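Local structure of magnesium transporter (Enterococcus faecalis, 2OUX) at residues E75-Y80 / V102-M107; E137-I142 / E221-T226; Y161-Q166 / E171-V176; N183-V188 / P236-D241. The protein probably transports magnesium ions across the cell membrane, and is represented here by its soluble cytosolic part, a helical N domain followed by a pair of CBS domains. All blocks are in the same frame, centred on the assembly; numbering follows the deposited sequence.

Contact 1. Residues E75-Y80 / V102-M107; sequences ENMKDY and VDLLNM. With MG (magnesium ion), chain D.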
loop_
_atom_site.group_PDB
_atom_site.type_symbol
_atom_site.label_atom_id
_atom_site.label_comp_id
_atom_site.label_asym_id
_atom_site.label_seq_id
_atom_site.Cartn_x
_atom_site.Cartn_y
_atom_site.Cartn_z
ATOM N N GLU A 75 -8.605 -25.496 3.002
ATOM C CA GLU A 75 -9.367 -26.657 3.441
ATOM C C GLU A 75 -8.484 -27.836 3.773
ATOM O O GLU A 75 -8.911 -28.748 4.495
ATOM C CB GLU A 75 -10.452 -27.052 2.433
ATOM C CG GLU A 75 -11.658 -27.704 3.122
ATOM C CD GLU A 75 -12.900 -27.696 2.265
ATOM O OE1 GLU A 75 -12.825 -28.243 1.147
ATOM O OE2 GLU A 75 -13.939 -27.149 2.705
ATOM N N ASN A 76 -7.253 -27.818 3.262
ATOM C CA ASN A 76 -6.345 -28.894 3.591
ATOM C C ASN A 76 -5.698 -28.452 4.891
ATOM O O ASN A 76 -4.725 -29.067 5.353
ATOM C CB ASN A 76 -5.281 -29.164 2.510
ATOM C CG ASN A 76 -4.532 -30.474 2.769
ATOM O OD1 ASN A 76 -5.123 -31.558 2.727
ATOM N ND2 ASN A 76 -3.243 -30.375 3.074
HETATM N N MSE A 77 -6.254 -27.389 5.489
HETATM C CA MSE A 77 -5.736 -26.913 6.770
HETATM C C MSE A 77 -6.133 -28.074 7.648
HETATM O O MSE A 77 -6.152 -29.211 7.183
HETATM C CB MSE A 77 -6.417 -25.619 7.270
HETATM C CG MSE A 77 -6.166 -24.351 6.439
HETATM SE SE MSE A 77 -4.358 -23.638 6.490
HETATM C CE MSE A 77 -4.029 -23.711 4.598
ATOM N N LYS A 78 -6.476 -27.813 8.898
ATOM C CA LYS A 78 -6.850 -28.911 9.775
ATOM C C LYS A 78 -5.704 -29.927 9.849
ATOM O O LYS A 78 -5.028 -30.034 10.877
ATOM C CB LYS A 78 -8.125 -29.593 9.256
ATOM C CG LYS A 78 -9.395 -28.767 9.423
ATOM C CD LYS A 78 -10.648 -29.554 9.046
ATOM C CE LYS A 78 -11.894 -28.694 9.208
ATOM N NZ LYS A 78 -13.136 -29.408 8.810
ATOM N N ASP A 79 -5.487 -30.678 8.767
ATOM C CA ASP A 79 -4.407 -31.655 8.760
ATOM C C ASP A 79 -3.005 -31.069 8.573
ATOM O O ASP A 79 -2.031 -31.715 8.968
ATOM C CB ASP A 79 -4.649 -32.782 7.743
ATOM C CG ASP A 79 -5.500 -32.357 6.575
ATOM O OD1 ASP A 79 -5.234 -31.283 6.004
ATOM O OD2 ASP A 79 -6.429 -33.116 6.219
ATOM N N TYR A 80 -2.869 -29.880 7.975
ATOM C CA TYR A 80 -1.525 -29.299 7.867
ATOM C C TYR A 80 -1.101 -29.144 9.317
ATOM O O TYR A 80 -0.010 -29.546 9.716
ATOM C CB TYR A 80 -1.518 -27.902 7.240
ATOM C CG TYR A 80 -1.533 -27.848 5.731
ATOM C CD1 TYR A 80 -0.809 -28.764 4.965
ATOM C CD2 TYR A 80 -2.246 -26.848 5.064
ATOM C CE1 TYR A 80 -0.794 -28.682 3.572
ATOM C CE2 TYR A 80 -2.235 -26.757 3.673
ATOM C CZ TYR A 80 -1.511 -27.675 2.935
ATOM O OH TYR A 80 -1.500 -27.580 1.564
ATOM N N VAL A 102 -6.431 -15.658 13.869
ATOM C CA VAL A 102 -7.851 -15.775 14.172
ATOM C C VAL A 102 -8.582 -16.503 13.042
ATOM O O VAL A 102 -9.413 -17.374 13.298
ATOM C CB VAL A 102 -8.496 -14.381 14.398
ATOM C CG1 VAL A 102 -10.010 -14.468 14.277
ATOM C CG2 VAL A 102 -8.125 -13.865 15.771
ATOM N N ASP A 103 -8.267 -16.165 11.795
ATOM C CA ASP A 103 -8.920 -16.819 10.670
ATOM C C ASP A 103 -8.623 -18.312 10.633
ATOM O O ASP A 103 -9.529 -19.128 10.442
ATOM C CB ASP A 103 -8.496 -16.182 9.338
ATOM C CG ASP A 103 -9.066 -14.794 9.154
ATOM O OD1 ASP A 103 -9.744 -14.340 10.088
ATOM O OD2 ASP A 103 -8.828 -14.162 8.095
ATOM N N LEU A 104 -7.355 -18.672 10.800
ATOM C CA LEU A 104 -6.958 -20.071 10.778
ATOM C C LEU A 104 -7.788 -20.807 11.830
ATOM O O LEU A 104 -8.471 -21.784 11.528
ATOM C CB LEU A 104 -5.468 -20.199 11.103
ATOM C CG LEU A 104 -4.715 -21.487 10.744
ATOM C CD1 LEU A 104 -5.548 -22.698 11.104
ATOM C CD2 LEU A 104 -4.398 -21.498 9.259
ATOM N N LEU A 105 -7.732 -20.323 13.063
ATOM C CA LEU A 105 -8.470 -20.939 14.155
ATOM C C LEU A 105 -9.956 -21.132 13.861
ATOM O O LEU A 105 -10.503 -22.208 14.109
ATOM C CB LEU A 105 -8.282 -20.121 15.424
ATOM C CG LEU A 105 -6.817 -20.149 15.868
ATOM C CD1 LEU A 105 -6.632 -19.301 17.106
ATOM C CD2 LEU A 105 -6.402 -21.592 16.146
ATOM N N ASN A 106 -10.608 -20.110 13.321
ATOM C CA ASN A 106 -12.027 -20.223 13.005
ATOM C C ASN A 106 -12.306 -21.233 11.900
ATOM O O ASN A 106 -13.461 -21.540 11.613
ATOM C CB ASN A 106 -12.603 -18.860 12.621
ATOM C CG ASN A 106 -12.587 -17.892 13.774
ATOM O OD1 ASN A 106 -12.902 -18.258 14.896
ATOM N ND2 ASN A 106 -12.221 -16.648 13.506
HETATM N N MSE A 107 -11.249 -21.755 11.287
HETATM C CA MSE A 107 -11.401 -22.741 10.223
HETATM C C MSE A 107 -11.258 -24.158 10.758
HETATM O O MSE A 107 -11.920 -25.078 10.286
HETATM C CB MSE A 107 -10.370 -22.503 9.121
HETATM C CG MSE A 107 -10.716 -21.336 8.219
HETATM SE SE MSE A 107 -12.355 -21.625 7.212
HETATM C CE MSE A 107 -13.657 -21.013 8.518
HETATM MG MG MG D . -10.541 -12.262 10.348
HETATM O O HOH W 1 -9.348 -11.539 8.576
HETATM O O HOH W 2 -12.414 -12.869 11.717
HETATM O O HOH W 3 -12.107 -12.733 8.988
HETATM O O HOH W 4 -9.057 -11.976 11.803
#

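Contact 2. Residues E137-I142 / E221-T226; sequences ETAGAI and EDVAQT. With MG (magnesium ion), chain D.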
loop_
_atom_site.group_PDB
_atom_site.type_symbol
_atom_site.label_atom_id
_atom_site.label_comp_id
_atom_site.label_asym_id
_atom_site.label_seq_id
_atom_site.Cartn_x
_atom_site.Cartn_y
_atom_site.Cartn_z
ATOM N N GLU A 137 -17.097 -10.318 9.137
ATOM C CA GLU A 137 -17.386 -9.282 8.151
ATOM C C GLU A 137 -17.429 -7.848 8.652
ATOM O O GLU A 137 -17.858 -6.949 7.931
ATOM C CB GLU A 137 -18.671 -9.611 7.387
ATOM C CG GLU A 137 -18.656 -11.001 6.770
ATOM C CD GLU A 137 -19.575 -11.130 5.574
ATOM O OE1 GLU A 137 -20.771 -10.777 5.682
ATOM O OE2 GLU A 137 -19.096 -11.595 4.521
ATOM N N THR A 138 -16.972 -7.640 9.883
ATOM C CA THR A 138 -16.892 -6.306 10.470
ATOM C C THR A 138 -15.406 -5.944 10.535
ATOM O O THR A 138 -14.543 -6.820 10.479
ATOM C CB THR A 138 -17.432 -6.268 11.908
ATOM O OG1 THR A 138 -16.594 -7.074 12.749
ATOM C CG2 THR A 138 -18.881 -6.772 11.961
ATOM N N ALA A 139 -15.112 -4.657 10.677
ATOM C CA ALA A 139 -13.734 -4.195 10.754
ATOM C C ALA A 139 -12.899 -4.979 11.763
ATOM O O ALA A 139 -11.737 -5.292 11.502
ATOM C CB ALA A 139 -13.702 -2.729 11.103
ATOM N N GLY A 140 -13.479 -5.279 12.921
ATOM C CA GLY A 140 -12.736 -6.010 13.931
ATOM C C GLY A 140 -12.339 -7.392 13.450
ATOM O O GLY A 140 -11.328 -7.943 13.868
ATOM N N ALA A 141 -13.147 -7.939 12.553
ATOM C CA ALA A 141 -12.908 -9.253 12.009
ATOM C C ALA A 141 -11.849 -9.259 10.918
ATOM O O ALA A 141 -11.301 -10.301 10.632
ATOM C CB ALA A 141 -14.206 -9.839 11.476
ATOM N N ILE A 142 -11.551 -8.118 10.300
ATOM C CA ILE A 142 -10.536 -8.121 9.250
ATOM C C ILE A 142 -9.324 -7.254 9.578
ATOM O O ILE A 142 -8.415 -7.126 8.768
ATOM C CB ILE A 142 -11.113 -7.659 7.899
ATOM C CG1 ILE A 142 -11.706 -6.262 8.037
ATOM C CG2 ILE A 142 -12.170 -8.663 7.413
ATOM C CD1 ILE A 142 -12.041 -5.623 6.708
ATOM N N GLU A 221 -17.562 -3.669 3.747
ATOM C CA GLU A 221 -17.769 -2.944 2.498
ATOM C C GLU A 221 -17.536 -1.444 2.677
ATOM O O GLU A 221 -17.006 -0.779 1.783
ATOM C CB GLU A 221 -19.177 -3.203 1.932
ATOM C CG GLU A 221 -19.263 -4.472 1.062
ATOM C CD GLU A 221 -20.534 -4.556 0.202
ATOM O OE1 GLU A 221 -21.643 -4.691 0.771
ATOM O OE2 GLU A 221 -20.418 -4.493 -1.045
ATOM N N ASP A 222 -17.930 -0.910 3.830
ATOM C CA ASP A 222 -17.739 0.513 4.089
ATOM C C ASP A 222 -16.254 0.780 4.274
ATOM O O ASP A 222 -15.731 1.795 3.808
ATOM C CB ASP A 222 -18.514 0.960 5.337
ATOM C CG ASP A 222 -20.019 0.849 5.161
ATOM O OD1 ASP A 222 -20.513 1.127 4.044
ATOM O OD2 ASP A 222 -20.710 0.492 6.138
ATOM N N VAL A 223 -15.581 -0.145 4.948
ATOM C CA VAL A 223 -14.155 -0.018 5.178
ATOM C C VAL A 223 -13.457 -0.010 3.831
ATOM O O VAL A 223 -12.616 0.842 3.564
ATOM C CB VAL A 223 -13.640 -1.180 6.033
ATOM C CG1 VAL A 223 -12.113 -1.169 6.095
ATOM C CG2 VAL A 223 -14.223 -1.057 7.429
ATOM N N ALA A 224 -13.825 -0.953 2.976
ATOM C CA ALA A 224 -13.246 -1.053 1.646
ATOM C C ALA A 224 -13.455 0.250 0.878
ATOM O O ALA A 224 -12.564 0.696 0.151
ATOM C CB ALA A 224 -13.888 -2.203 0.898
ATOM N N GLN A 225 -14.628 0.862 1.041
ATOM C CA GLN A 225 -14.930 2.101 0.329
ATOM C C GLN A 225 -14.002 3.229 0.775
ATOM O O GLN A 225 -13.575 4.054 -0.036
ATOM C CB GLN A 225 -16.396 2.510 0.549
ATOM C CG GLN A 225 -16.851 3.686 -0.319
ATOM C CD GLN A 225 -16.669 3.410 -1.801
ATOM O OE1 GLN A 225 -16.964 2.314 -2.275
ATOM N NE2 GLN A 225 -16.195 4.404 -2.539
ATOM N N THR A 226 -13.695 3.262 2.069
ATOM C CA THR A 226 -12.806 4.275 2.612
ATOM C C THR A 226 -11.417 4.100 2.003
ATOM O O THR A 226 -10.757 5.070 1.631
ATOM C CB THR A 226 -12.719 4.164 4.165
ATOM O OG1 THR A 226 -13.976 4.537 4.742
ATOM C CG2 THR A 226 -11.624 5.080 4.729
HETATM MG MG MG D . -10.541 -12.262 10.348
HETATM O O HOH W 2 -12.414 -12.869 11.717
HETATM O O HOH W 3 -12.107 -12.733 8.988
HETATM O O HOH W 1 -9.348 -11.539 8.576
HETATM O O HOH W 4 -9.057 -11.976 11.803
#

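Contact 3. Residues Y161-Q166 / E171-V176; sequences YVLKNQ and ETIYYV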
loop_
_atom_site.group_PDB
_atom_site.type_symbol
_atom_site.label_atom_id
_atom_site.label_comp_id
_atom_site.label_asym_id
_atom_site.label_seq_id
_atom_site.Cartn_x
_atom_site.Cartn_y
_atom_site.Cartn_z
ATOM N N TYR A 161 13.624 5.911 15.921
ATOM C CA TYR A 161 14.382 4.902 16.649
ATOM C C TYR A 161 13.505 3.671 16.820
ATOM O O TYR A 161 13.973 2.536 16.690
ATOM C CB TYR A 161 14.819 5.431 18.020
ATOM C CG TYR A 161 15.358 4.355 18.939
ATOM C CD1 TYR A 161 16.552 3.693 18.654
ATOM C CD2 TYR A 161 14.657 3.983 20.085
ATOM C CE1 TYR A 161 17.035 2.684 19.491
ATOM C CE2 TYR A 161 15.130 2.976 20.928
ATOM C CZ TYR A 161 16.317 2.331 20.626
ATOM O OH TYR A 161 16.780 1.343 21.462
ATOM N N VAL A 162 12.229 3.902 17.119
ATOM C CA VAL A 162 11.289 2.805 17.287
ATOM C C VAL A 162 11.251 2.021 15.982
ATOM O O VAL A 162 11.387 0.801 15.966
ATOM C CB VAL A 162 9.864 3.317 17.584
ATOM C CG1 VAL A 162 8.885 2.156 17.549
ATOM C CG2 VAL A 162 9.822 4.006 18.936
ATOM N N LEU A 163 11.075 2.742 14.885
ATOM C CA LEU A 163 11.002 2.127 13.574
ATOM C C LEU A 163 12.206 1.257 13.254
ATOM O O LEU A 163 12.055 0.090 12.900
ATOM C CB LEU A 163 10.846 3.213 12.514
ATOM C CG LEU A 163 9.617 4.091 12.746
ATOM C CD1 LEU A 163 9.666 5.305 11.837
ATOM C CD2 LEU A 163 8.358 3.277 12.500
ATOM N N LYS A 164 13.404 1.817 13.388
ATOM C CA LYS A 164 14.616 1.072 13.083
ATOM C C LYS A 164 14.932 -0.099 14.008
ATOM O O LYS A 164 15.302 -1.176 13.535
ATOM C CB LYS A 164 15.832 2.000 13.056
ATOM C CG LYS A 164 17.145 1.262 12.773
ATOM C CD LYS A 164 18.341 2.192 12.827
ATOM C CE LYS A 164 19.630 1.468 12.478
ATOM N NZ LYS A 164 20.800 2.394 12.482
ATOM N N ASN A 165 14.793 0.102 15.316
ATOM C CA ASN A 165 15.128 -0.949 16.272
ATOM C C ASN A 165 13.970 -1.580 17.041
ATOM O O ASN A 165 14.189 -2.522 17.805
ATOM C CB ASN A 165 16.151 -0.428 17.296
ATOM C CG ASN A 165 17.326 0.292 16.651
ATOM O OD1 ASN A 165 17.283 1.503 16.443
ATOM N ND2 ASN A 165 18.380 -0.452 16.334
ATOM N N GLN A 166 12.751 -1.087 16.848
ATOM C CA GLN A 166 11.618 -1.640 17.587
ATOM C C GLN A 166 10.324 -1.803 16.785
ATOM O O GLN A 166 9.235 -1.748 17.359
ATOM C CB GLN A 166 11.329 -0.764 18.817
ATOM C CG GLN A 166 12.492 -0.566 19.783
ATOM C CD GLN A 166 12.866 -1.832 20.536
ATOM O OE1 GLN A 166 12.009 -2.507 21.111
ATOM N NE2 GLN A 166 14.156 -2.150 20.552
ATOM N N GLU A 171 2.920 -4.910 11.191
ATOM C CA GLU A 171 2.376 -5.271 9.871
ATOM C C GLU A 171 3.009 -4.288 8.894
ATOM O O GLU A 171 3.660 -4.672 7.929
ATOM C CB GLU A 171 0.856 -5.047 9.816
ATOM C CG GLU A 171 -0.044 -6.280 9.820
ATOM C CD GLU A 171 -0.122 -6.995 8.488
ATOM O OE1 GLU A 171 -0.389 -6.367 7.452
ATOM O OE2 GLU A 171 0.076 -8.215 8.481
ATOM N N THR A 172 2.791 -3.008 9.157
ATOM C CA THR A 172 3.327 -1.955 8.316
ATOM C C THR A 172 3.782 -0.794 9.189
ATOM O O THR A 172 3.253 -0.578 10.278
ATOM C CB THR A 172 2.263 -1.428 7.344
ATOM O OG1 THR A 172 2.868 -0.514 6.426
ATOM C CG2 THR A 172 1.150 -0.713 8.108
ATOM N N ILE A 173 4.766 -0.053 8.703
ATOM C CA ILE A 173 5.283 1.094 9.417
ATOM C C ILE A 173 5.127 2.300 8.512
ATOM O O ILE A 173 5.584 3.382 8.841
ATOM C CB ILE A 173 6.790 0.927 9.756
ATOM C CG1 ILE A 173 7.639 0.980 8.480
ATOM C CG2 ILE A 173 7.010 -0.393 10.485
ATOM C CD1 ILE A 173 9.113 1.186 8.753
ATOM N N TYR A 174 4.472 2.112 7.370
ATOM C CA TYR A 174 4.313 3.209 6.425
ATOM C C TYR A 174 3.368 4.295 6.890
ATOM O O TYR A 174 3.270 5.354 6.282
ATOM C CB TYR A 174 3.950 2.660 5.043
ATOM C CG TYR A 174 5.114 1.850 4.484
ATOM C CD1 TYR A 174 6.429 2.202 4.795
ATOM C CD2 TYR A 174 4.907 0.721 3.698
ATOM C CE1 TYR A 174 7.515 1.442 4.347
ATOM C CE2 TYR A 174 5.986 -0.049 3.240
ATOM C CZ TYR A 174 7.291 0.321 3.574
ATOM O OH TYR A 174 8.361 -0.436 3.150
ATOM N N TYR A 175 2.679 4.020 7.987
ATOM C CA TYR A 175 1.808 4.998 8.615
ATOM C C TYR A 175 2.151 4.859 10.084
ATOM O O TYR A 175 2.272 3.743 10.589
ATOM C CB TYR A 175 0.320 4.677 8.403
ATOM C CG TYR A 175 -0.235 5.153 7.086
ATOM C CD1 TYR A 175 -0.107 6.482 6.706
ATOM C CD2 TYR A 175 -0.884 4.278 6.218
ATOM C CE1 TYR A 175 -0.608 6.932 5.495
ATOM C CE2 TYR A 175 -1.388 4.716 5.003
ATOM C CZ TYR A 175 -1.245 6.041 4.648
ATOM O OH TYR A 175 -1.729 6.490 3.441
ATOM N N VAL A 176 2.340 5.980 10.764
ATOM C CA VAL A 176 2.639 5.945 12.192
ATOM C C VAL A 176 1.502 6.667 12.889
ATOM O O VAL A 176 1.262 7.847 12.642
ATOM C CB VAL A 176 3.959 6.659 12.514
ATOM C CG1 VAL A 176 4.252 6.559 14.003
ATOM C CG2 VAL A 176 5.093 6.037 11.709
#

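Contact 4. Residues N183-V188 / P236-D241; sequences NHLVGV and PVTDYD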
loop_
_atom_site.group_PDB
_atom_site.type_symbol
_atom_site.label_atom_id
_atom_site.label_comp_id
_atom_site.label_asym_id
_atom_site.label_seq_id
_atom_site.Cartn_x
_atom_site.Cartn_y
_atom_site.Cartn_z
ATOM N N ASN A 183 -4.309 5.820 25.061
ATOM C CA ASN A 183 -4.364 5.144 23.776
ATOM C C ASN A 183 -5.480 5.672 22.879
ATOM O O ASN A 183 -6.080 4.926 22.101
ATOM C CB ASN A 183 -4.525 3.640 23.973
ATOM C CG ASN A 183 -4.290 2.872 22.698
ATOM O OD1 ASN A 183 -3.308 3.114 21.993
ATOM N ND2 ASN A 183 -5.181 1.937 22.391
ATOM N N HIS A 184 -5.764 6.960 23.014
ATOM C CA HIS A 184 -6.763 7.628 22.190
ATOM C C HIS A 184 -6.044 8.004 20.895
ATOM O O HIS A 184 -4.924 8.527 20.940
ATOM C CB HIS A 184 -7.248 8.905 22.877
ATOM C CG HIS A 184 -8.269 8.676 23.944
ATOM N ND1 HIS A 184 -8.415 9.516 25.026
ATOM C CD2 HIS A 184 -9.232 7.729 24.071
ATOM C CE1 HIS A 184 -9.421 9.099 25.774
ATOM N NE2 HIS A 184 -9.935 8.015 25.216
ATOM N N LEU A 185 -6.671 7.725 19.751
ATOM C CA LEU A 185 -6.082 8.060 18.455
ATOM C C LEU A 185 -6.243 9.556 18.246
ATOM O O LEU A 185 -7.360 10.048 18.086
ATOM C CB LEU A 185 -6.795 7.300 17.335
ATOM C CG LEU A 185 -6.350 7.595 15.894
ATOM C CD1 LEU A 185 -4.852 7.304 15.717
ATOM C CD2 LEU A 185 -7.192 6.757 14.941
ATOM N N VAL A 186 -5.132 10.283 18.246
ATOM C CA VAL A 186 -5.192 11.734 18.086
ATOM C C VAL A 186 -4.479 12.300 16.860
ATOM O O VAL A 186 -4.499 13.506 16.633
ATOM C CB VAL A 186 -4.630 12.434 19.341
ATOM C CG1 VAL A 186 -5.447 12.022 20.568
ATOM C CG2 VAL A 186 -3.149 12.071 19.526
ATOM N N GLY A 187 -3.850 11.440 16.067
ATOM C CA GLY A 187 -3.149 11.936 14.899
ATOM C C GLY A 187 -2.463 10.853 14.098
ATOM O O GLY A 187 -2.494 9.673 14.461
ATOM N N VAL A 188 -1.833 11.257 13.001
ATOM C CA VAL A 188 -1.141 10.312 12.135
ATOM C C VAL A 188 -0.095 11.030 11.292
ATOM O O VAL A 188 -0.214 12.233 11.038
ATOM C CB VAL A 188 -2.133 9.611 11.177
ATOM C CG1 VAL A 188 -2.795 10.637 10.257
ATOM C CG2 VAL A 188 -1.411 8.559 10.347
ATOM N N PRO A 236 -6.759 2.956 10.355
ATOM C CA PRO A 236 -6.926 2.628 11.773
ATOM C C PRO A 236 -8.355 2.315 12.192
ATOM O O PRO A 236 -9.315 2.797 11.595
ATOM C CB PRO A 236 -6.340 3.851 12.486
ATOM C CG PRO A 236 -6.610 4.951 11.548
ATOM C CD PRO A 236 -6.324 4.354 10.187
ATOM N N VAL A 237 -8.472 1.488 13.225
ATOM C CA VAL A 237 -9.759 1.060 13.754
ATOM C C VAL A 237 -9.863 1.428 15.231
ATOM O O VAL A 237 -8.922 1.229 15.995
ATOM C CB VAL A 237 -9.921 -0.473 13.608
ATOM C CG1 VAL A 237 -11.311 -0.897 14.053
ATOM C CG2 VAL A 237 -9.676 -0.884 12.171
ATOM N N THR A 238 -11.012 1.957 15.634
ATOM C CA THR A 238 -11.206 2.360 17.027
ATOM C C THR A 238 -12.578 1.949 17.544
ATOM O O THR A 238 -13.408 1.430 16.798
ATOM C CB THR A 238 -11.119 3.895 17.179
ATOM O OG1 THR A 238 -12.303 4.496 16.635
ATOM C CG2 THR A 238 -9.909 4.444 16.422
ATOM N N ASP A 239 -12.801 2.174 18.836
ATOM C CA ASP A 239 -14.099 1.902 19.438
ATOM C C ASP A 239 -14.801 3.262 19.468
ATOM O O ASP A 239 -14.251 4.252 18.988
ATOM C CB ASP A 239 -13.953 1.356 20.860
ATOM C CG ASP A 239 -13.077 2.226 21.734
ATOM O OD1 ASP A 239 -12.988 3.447 21.483
ATOM O OD2 ASP A 239 -12.486 1.685 22.688
ATOM N N TYR A 240 -16.004 3.326 20.027
ATOM C CA TYR A 240 -16.711 4.600 20.073
ATOM C C TYR A 240 -15.944 5.654 20.863
ATOM O O TYR A 240 -16.165 6.847 20.687
ATOM C CB TYR A 240 -18.103 4.413 20.672
ATOM C CG TYR A 240 -19.032 3.606 19.796
ATOM C CD1 TYR A 240 -19.357 4.036 18.510
ATOM C CD2 TYR A 240 -19.583 2.408 20.252
ATOM C CE1 TYR A 240 -20.213 3.291 17.696
ATOM C CE2 TYR A 240 -20.440 1.656 19.450
ATOM C CZ TYR A 240 -20.749 2.101 18.171
ATOM O OH TYR A 240 -21.583 1.348 17.370
ATOM N N ASP A 241 -15.032 5.214 21.721
ATOM C CA ASP A 241 -14.246 6.133 22.534
ATOM C C ASP A 241 -12.961 6.588 21.850
ATOM O O ASP A 241 -12.164 7.330 22.434
ATOM C CB ASP A 241 -13.906 5.487 23.875
ATOM C CG ASP A 241 -15.130 5.286 24.749
ATOM O OD1 ASP A 241 -15.883 6.263 24.950
ATOM O OD2 ASP A 241 -15.334 4.155 25.242
#

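Contact 1. Residues E75-Y80 / V102-M107
Met77, present as selenomethionine, lays its SE against a methyl branch of Leu104, and the gap between Met77 SE and Leu104 CD2 is 3.5 Å. The two side chains meet at a slant. Bends at chi2 and chi3 (-69° and 122°) fold the Met77 chain so that SE faces Leu104 while CE comes to the edge of the Tyr80 ring, in its plane; Ile70 also packs on Met77. Beside this buried pair runs a more open one, in which the extended Lys78 chain passes the backbone of Met107, with Lys78 CE 3.8 Å from Met107 O. Its ammonium group continues to Asp109, with which it forms a salt bridge. Lys78 is also the N-cap residue of helix 79-83. One residue before Leu104, Asp103 points to the metal instead of to 75-80: Asp103 OD1 binds the magnesium ion at 2.2 Å, and Asp103 OD2 accepts a hydrogen bond from metal-bound water 1 at 2.7 Å. Four waters form the equator of an octahedron, and Ala141 O stands opposite the carboxylate. Glu72 brings a like charge near Asp103, which the cation would be expected to offset. Such a largely hydrated magnesium site, set on a helix of the MgtE intracellular N domain, fits the family's acidic, ion-binding cytosolic part.

Contact 2. Residues E137-I142 / E221-T226
No flat group carries this contact: Ala139 and Ile142 meet Val223 through methyl groups, with neither a ring face nor an amide edge between the two segments. Val223 works as a fork. With CG1 anti to the backbone N (chi1 171°), CG2 stands beside the N and anti to the carbonyl carbon, and each methyl finds a different neighbour. Ala139 CB sits 4.1 Å from Val223 CG2, while the tip of the isoleucine, Ile142 CD1, approaches Val223 CG1 at a looser 4.5 Å. The two partners lie three residues apart on the short, weakly bonded helix 139-142, where Ile142 N donates to Ala139 O at 3.1 Å; that turn puts both side chains within range of one valine. Between them in sequence, Ala141 contributes its carbonyl instead, and Ala141 O binds the magnesium ion at 2.1 Å. A short apolar turn thus packs through its side chains while its backbone supplies a metal ligand. Backbone hydrogen bonds pair Glu137 with Gln220, Ala139 with Asp218 and Gly140 with Val216, tying the turn to the chain leading into helix 220-230, and Val248 of strand 244-249 touches both Ile142 and Val223, closing a junction of two helices and a strand.

Contact 3. Residues Y161-Q166 / E171-V176
Leu163 joins helix 156-166 to strand 175-179 inside the beta-alpha-beta unit of the first CBS domain, where the helix crosses over from strand 149-150. The tight part is a single methyl doing double duty. Leu163 CD2 rests 3.9 Å from Ile173 CB, the branch point of the isoleucine, and the same Leu163 CD2 is 4.3 Å from Val176 CG2. Leu163 and Ile173 approach on a slant. With chi1 at 69°, Ile173 carries CG1 off between its backbone N and carbonyl carbon, leaving CB as the atom nearest the leucine methyl. Leu191 and Leu194 of helix 191-194 add to the packing round Leu163; all three touching residues are buried and the contact is wholly apolar. Elsewhere on the helix things are looser: Tyr161, Asn165 and Gln166 are exposed, and Lys164, whose side chain starts away from the strand, makes a long, weak ion pair with Asp198 of the second subunit. The Tyr174 side chain starts away from the helix, and its ring stacks on Tyr174 of the second subunit, while its OH is hydrogen-bonded to Arg192 N of that subunit. Ile173 itself also packs on Arg192 of the second subunit, so the apolar core adjoins the dimer interface. At Thr172 the backbone forms an ST turn, in which Tyr174 N donates to Thr172 OG1 at 3.2 Å with an N-H...O angle of 166°.

Contact 4. Residues N183-V188 / P236-D241
Two strands from different CBS domains face each other here, 185-190 of the first sheet and 234-238 of the second; side chains of the first segment meet side chains and one backbone carbonyl of the other. Leu185 CD2 lies against side chains of the second strand, 3.9 Å from both Pro236 CG and Thr238 CG2. The leucine crosses both partners at about a right angle, and these, two residues apart on their strand, present the same side to it. Thr238 can offer a methyl because its hydroxyl is turned elsewhere, Thr238 OG1 donating to Asp239 O at 3.1 Å. A second, more exposed point follows in the loops next to the strands, where His184 CD2 meets Asp241 O obliquely at 3.4 Å. The histidine ring is stacked on His243, and Asp180 accepts a hydrogen bond from His184 N. Further along the first strand, Val186 and Gly187 both face Val178 in a classic beta bulge. Tyr177 touches both Leu185 and Pro236, and with Ala234 it binds a magnesium ion close to the proline. Sheet residues of two tandem CBS domains packed together in this way are characteristic of the CBS pair, also called a Bateman module.

How the contacts relate
Contact 1 lies in the N domain, whereas contacts 2, 3 and 4 belong to the CBS pair. Contact 1 closes before contact 2 opens, and although their centres are 22 Å apart, one hydrated magnesium ion touches both, bridging the N domain and the CBS region. Contact 3 falls within the span that contact 2 closes, while contacts 2 and 4 alternate along the chain and touch where Ala139 packs on Val237. Contacts 3 and 4, 18 Å apart between centres, share the first CBS sheet through adjacent strands 175-179 and 185-190. Contacts 2 and 4 thus link the CBS halves, contact 3 builds one half beside the dimer interface, and metal joins the domains.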